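Local coordinates for 3,4-dihydroxybenzoate decarboxylase (Enterobacter cloacae, PDB 5NY5), which catalyses the decarboxylation of 3,4-dihydroxybenzoate to catechol and, in reverse, the para-carboxylation of catechols, as a prenylated-flavin-dependent enzyme of the UbiD family, at residues Leu8-Tyr22 / Leu72-Leu85. Sequence-based numbering, arbitrary orientation.
Sequences LRSAIALLQRHPGHY and LVGMHASRERAALL
R81 NH1 donates across the contact to H21 ND1 at 3.3 Å and also to G55 O, where the loop after helix 8-16 meets helix 79-84 in the N-terminal domain of this UbiD-family enzyme. The N-H...acceptor angle to H21 is 155°; the histidine nitrogen lies in the guanidinium plane, whereas the donor is tilted 17° from the imidazole plane. NE reaches M75 O from above the carbonyl plane, and G74 O accepts from A77 N within the type I turn 74-77. An arginine suits this place because its spread of N-H groups can reach the start of that turn while still bonding to H21. S78 is the N-cap of helix 79-84, its OG accepting from R81 N at 3.0 Å, so R81 binds the cap through its backbone and the turn through its side chain.

The type II turn 18-21, with G20 at positive phi, brings two histidines to this helix. L84, its CG anti to the backbone N (chi1 170°), lays CD1 over a face of the H18 ring, a CH-pi contact 3.6 Å from the centroid. Apolar side chains pack on the buried side: the two methyls of L15 serve two partners, CD1 meeting SE of the bent selenomethionine M75 at 3.6 Å and CD2 meeting L85 CD2 at 3.7 Å. A11, small enough to let L85 close against the helix, also touches P214. Helix 8-16 packs on strand 70-73 of a four-stranded mixed sheet through L72, which meets L8 tip to tip, CD2 to CD2 at 3.6 Å, and I12 CD1 abuts that same L72 methyl.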
# COMPACT_ATOMS: atom_id res chain seq x y z
N LEU A 8 17.84 17.64 -49.48
CA LEU A 8 17.25 16.31 -49.42
C LEU A 8 17.89 15.37 -50.44
O LEU A 8 18.16 14.20 -50.14
CB LEU A 8 15.74 16.40 -49.65
CG LEU A 8 14.96 15.10 -49.76
CD1 LEU A 8 15.12 14.26 -48.50
CD2 LEU A 8 13.50 15.41 -50.02
N ARG A 9 18.15 15.86 -51.65
CA ARG A 9 18.62 14.98 -52.72
C ARG A 9 20.07 14.54 -52.50
O ARG A 9 20.43 13.43 -52.88
CB ARG A 9 18.46 15.66 -54.07
CG ARG A 9 17.02 15.98 -54.41
CD ARG A 9 16.88 16.52 -55.81
NE ARG A 9 15.55 17.07 -56.05
CZ ARG A 9 15.07 17.39 -57.24
NH1 ARG A 9 15.81 17.21 -58.33
NH2 ARG A 9 13.84 17.88 -57.36
N SER A 10 20.89 15.39 -51.88
CA SER A 10 22.24 14.94 -51.53
C SER A 10 22.21 13.94 -50.38
O SER A 10 23.12 13.11 -50.25
CB SER A 10 23.13 16.13 -51.18
OG SER A 10 22.39 17.16 -50.54
N ALA A 11 21.17 13.98 -49.55
CA ALA A 11 21.04 12.99 -48.49
C ALA A 11 20.60 11.64 -49.05
O ALA A 11 21.12 10.60 -48.63
CB ALA A 11 20.04 13.47 -47.43
N ILE A 12 19.66 11.65 -49.99
CA ILE A 12 19.25 10.41 -50.65
C ILE A 12 20.44 9.76 -51.34
O ILE A 12 20.57 8.53 -51.36
CB ILE A 12 18.10 10.69 -51.64
CG1 ILE A 12 16.87 11.18 -50.88
CG2 ILE A 12 17.78 9.46 -52.46
CD1 ILE A 12 15.70 11.54 -51.78
N ALA A 13 21.33 10.58 -51.91
CA ALA A 13 22.51 10.04 -52.58
C ALA A 13 23.41 9.29 -51.61
O ALA A 13 24.01 8.27 -51.96
CB ALA A 13 23.28 11.17 -53.27
N LEU A 14 23.51 9.79 -50.37
CA LEU A 14 24.31 9.08 -49.37
C LEU A 14 23.66 7.76 -48.99
O LEU A 14 24.36 6.76 -48.80
CB LEU A 14 24.50 9.96 -48.13
CG LEU A 14 25.21 9.30 -46.95
CD1 LEU A 14 26.58 8.79 -47.37
CD2 LEU A 14 25.34 10.26 -45.79
N LEU A 15 22.33 7.73 -48.89
CA LEU A 15 21.65 6.48 -48.55
C LEU A 15 21.84 5.44 -49.64
O LEU A 15 21.94 4.24 -49.34
CB LEU A 15 20.17 6.74 -48.31
CG LEU A 15 19.81 7.69 -47.17
CD1 LEU A 15 18.31 7.69 -46.95
CD2 LEU A 15 20.54 7.31 -45.90
N GLN A 16 21.90 5.86 -50.90
CA GLN A 16 22.06 4.90 -51.98
C GLN A 16 23.41 4.21 -51.92
O GLN A 16 23.55 3.08 -52.40
CB GLN A 16 21.87 5.60 -53.33
CG GLN A 16 20.42 5.97 -53.60
CD GLN A 16 20.26 6.94 -54.75
OE1 GLN A 16 21.09 7.83 -54.95
NE2 GLN A 16 19.19 6.78 -55.52
N ARG A 17 24.42 4.85 -51.32
CA ARG A 17 25.71 4.21 -51.12
C ARG A 17 25.70 3.21 -49.96
O ARG A 17 26.71 2.55 -49.73
CB ARG A 17 26.80 5.26 -50.89
CG ARG A 17 26.95 6.24 -52.05
CD ARG A 17 28.32 6.91 -52.06
NE ARG A 17 28.49 7.90 -50.99
CZ ARG A 17 28.10 9.17 -51.08
NH1 ARG A 17 27.51 9.61 -52.18
NH2 ARG A 17 28.29 9.99 -50.06
N HIS A 18 24.59 3.10 -49.24
CA HIS A 18 24.44 2.13 -48.16
C HIS A 18 23.16 1.34 -48.42
O HIS A 18 22.07 1.76 -48.01
CB HIS A 18 24.40 2.82 -46.79
CG HIS A 18 25.66 3.55 -46.45
ND1 HIS A 18 26.65 3.00 -45.67
CD2 HIS A 18 26.09 4.79 -46.78
CE1 HIS A 18 27.64 3.86 -45.54
NE2 HIS A 18 27.32 4.96 -46.20
N PRO A 19 23.26 0.20 -49.10
CA PRO A 19 22.04 -0.54 -49.46
C PRO A 19 21.23 -0.95 -48.24
O PRO A 19 21.78 -1.36 -47.21
CB PRO A 19 22.59 -1.76 -50.21
CG PRO A 19 24.02 -1.87 -49.80
CD PRO A 19 24.48 -0.46 -49.57
N GLY A 20 19.91 -0.82 -48.36
CA GLY A 20 18.98 -1.14 -47.30
C GLY A 20 18.28 0.06 -46.70
O GLY A 20 17.31 -0.12 -45.97
N HIS A 21 18.73 1.27 -47.00
CA HIS A 21 18.17 2.47 -46.42
C HIS A 21 17.30 3.28 -47.37
O HIS A 21 16.67 4.25 -46.93
CB HIS A 21 19.28 3.37 -45.87
CG HIS A 21 19.84 2.90 -44.56
ND1 HIS A 21 19.20 3.11 -43.36
CD2 HIS A 21 20.98 2.23 -44.27
CE1 HIS A 21 19.92 2.59 -42.38
NE2 HIS A 21 21.00 2.05 -42.91
N TYR A 22 17.25 2.92 -48.65
CA TYR A 22 16.47 3.69 -49.61
C TYR A 22 16.06 2.78 -50.77
O TYR A 22 16.89 2.04 -51.30
CB TYR A 22 17.26 4.89 -50.14
CG TYR A 22 16.52 5.70 -51.18
CD1 TYR A 22 15.64 6.71 -50.80
CD2 TYR A 22 16.71 5.47 -52.53
CE1 TYR A 22 14.96 7.45 -51.75
CE2 TYR A 22 16.04 6.21 -53.48
CZ TYR A 22 15.17 7.20 -53.09
OH TYR A 22 14.50 7.94 -54.03
N LEU A 72 7.79 11.05 -50.81
CA LEU A 72 8.88 10.50 -50.02
C LEU A 72 8.45 10.32 -48.57
O LEU A 72 7.93 11.26 -47.96
CB LEU A 72 10.10 11.41 -50.10
CG LEU A 72 11.35 10.93 -49.39
CD1 LEU A 72 11.78 9.61 -49.99
CD2 LEU A 72 12.42 11.98 -49.55
N VAL A 73 8.67 9.12 -48.02
CA VAL A 73 8.32 8.82 -46.64
C VAL A 73 9.42 7.99 -46.01
O VAL A 73 10.14 7.25 -46.69
CB VAL A 73 6.97 8.07 -46.53
CG1 VAL A 73 5.82 8.93 -47.00
CG2 VAL A 73 7.02 6.77 -47.30
N GLY A 74 9.55 8.12 -44.69
CA GLY A 74 10.42 7.27 -43.91
C GLY A 74 11.86 7.72 -43.78
O GLY A 74 12.70 6.93 -43.35
N MSE A 75 12.16 8.97 -44.12
CA MSE A 75 13.54 9.43 -44.14
C MSE A 75 14.19 9.35 -42.76
O MSE A 75 15.34 8.95 -42.64
CB MSE A 75 13.60 10.86 -44.69
CG MSE A 75 14.99 11.33 -45.14
SE MSE A 75 15.81 10.26 -46.56
CE MSE A 75 14.26 9.85 -47.61
N HIS A 76 13.44 9.73 -41.73
CA HIS A 76 13.93 9.67 -40.36
C HIS A 76 13.41 8.46 -39.60
O HIS A 76 13.54 8.41 -38.37
CB HIS A 76 13.57 10.95 -39.60
CG HIS A 76 13.69 12.19 -40.42
ND1 HIS A 76 12.61 12.77 -41.06
CD2 HIS A 76 14.75 12.98 -40.71
CE1 HIS A 76 13.00 13.85 -41.70
NE2 HIS A 76 14.30 14.00 -41.50
N ALA A 77 12.81 7.49 -40.29
CA ALA A 77 12.18 6.34 -39.63
C ALA A 77 13.16 5.25 -39.24
O ALA A 77 12.86 4.07 -39.39
CB ALA A 77 11.09 5.78 -40.54
N SER A 78 14.34 5.63 -38.74
CA SER A 78 15.35 4.67 -38.31
C SER A 78 16.46 5.40 -37.56
O SER A 78 16.96 6.42 -38.02
CB SER A 78 15.93 3.91 -39.50
OG SER A 78 17.16 3.30 -39.17
N ARG A 79 16.85 4.88 -36.39
CA ARG A 79 17.94 5.50 -35.66
C ARG A 79 19.27 5.29 -36.38
O ARG A 79 20.11 6.19 -36.41
CB ARG A 79 18.00 4.96 -34.23
CG ARG A 79 19.18 5.49 -33.42
CD ARG A 79 19.17 4.98 -31.99
NE ARG A 79 18.46 5.87 -31.09
CZ ARG A 79 19.05 6.69 -30.23
NH1 ARG A 79 20.37 6.71 -30.14
NH2 ARG A 79 18.32 7.47 -29.45
N GLU A 80 19.46 4.11 -36.97
CA GLU A 80 20.66 3.87 -37.76
C GLU A 80 20.72 4.81 -38.95
O GLU A 80 21.76 5.42 -39.23
CB GLU A 80 20.71 2.41 -38.23
CG GLU A 80 21.17 1.41 -37.17
CD GLU A 80 20.08 1.08 -36.16
OE1 GLU A 80 18.89 1.19 -36.50
OE2 GLU A 80 20.43 0.71 -35.02
N ARG A 81 19.60 4.95 -39.67
CA ARG A 81 19.57 5.83 -40.84
C ARG A 81 19.88 7.27 -40.46
O ARG A 81 20.63 7.96 -41.16
CB ARG A 81 18.22 5.73 -41.54
CG ARG A 81 17.99 6.78 -42.60
CD ARG A 81 17.17 6.25 -43.77
NE ARG A 81 15.77 6.03 -43.43
CZ ARG A 81 15.23 4.85 -43.17
NH1 ARG A 81 15.98 3.75 -43.20
NH2 ARG A 81 13.94 4.76 -42.88
N ALA A 82 19.32 7.74 -39.34
CA ALA A 82 19.60 9.10 -38.89
C ALA A 82 21.06 9.26 -38.51
O ALA A 82 21.67 10.30 -38.79
CB ALA A 82 18.69 9.46 -37.72
N ALA A 83 21.65 8.24 -37.87
CA ALA A 83 23.05 8.32 -37.49
C ALA A 83 23.96 8.32 -38.72
O ALA A 83 24.96 9.04 -38.76
CB ALA A 83 23.41 7.17 -36.55
N LEU A 84 23.61 7.51 -39.72
CA LEU A 84 24.38 7.51 -40.96
C LEU A 84 24.25 8.84 -41.69
O LEU A 84 25.22 9.34 -42.26
CB LEU A 84 23.92 6.36 -41.85
CG LEU A 84 24.43 6.30 -43.28
CD1 LEU A 84 25.94 6.16 -43.32
CD2 LEU A 84 23.76 5.14 -44.01
N LEU A 85 23.05 9.43 -41.67
CA LEU A 85 22.84 10.73 -42.30
C LEU A 85 23.57 11.86 -41.60
O LEU A 85 23.62 12.97 -42.14
CB LEU A 85 21.34 11.05 -42.35
CG LEU A 85 20.52 10.30 -43.39
CD1 LEU A 85 19.04 10.47 -43.13
CD2 LEU A 85 20.88 10.79 -44.79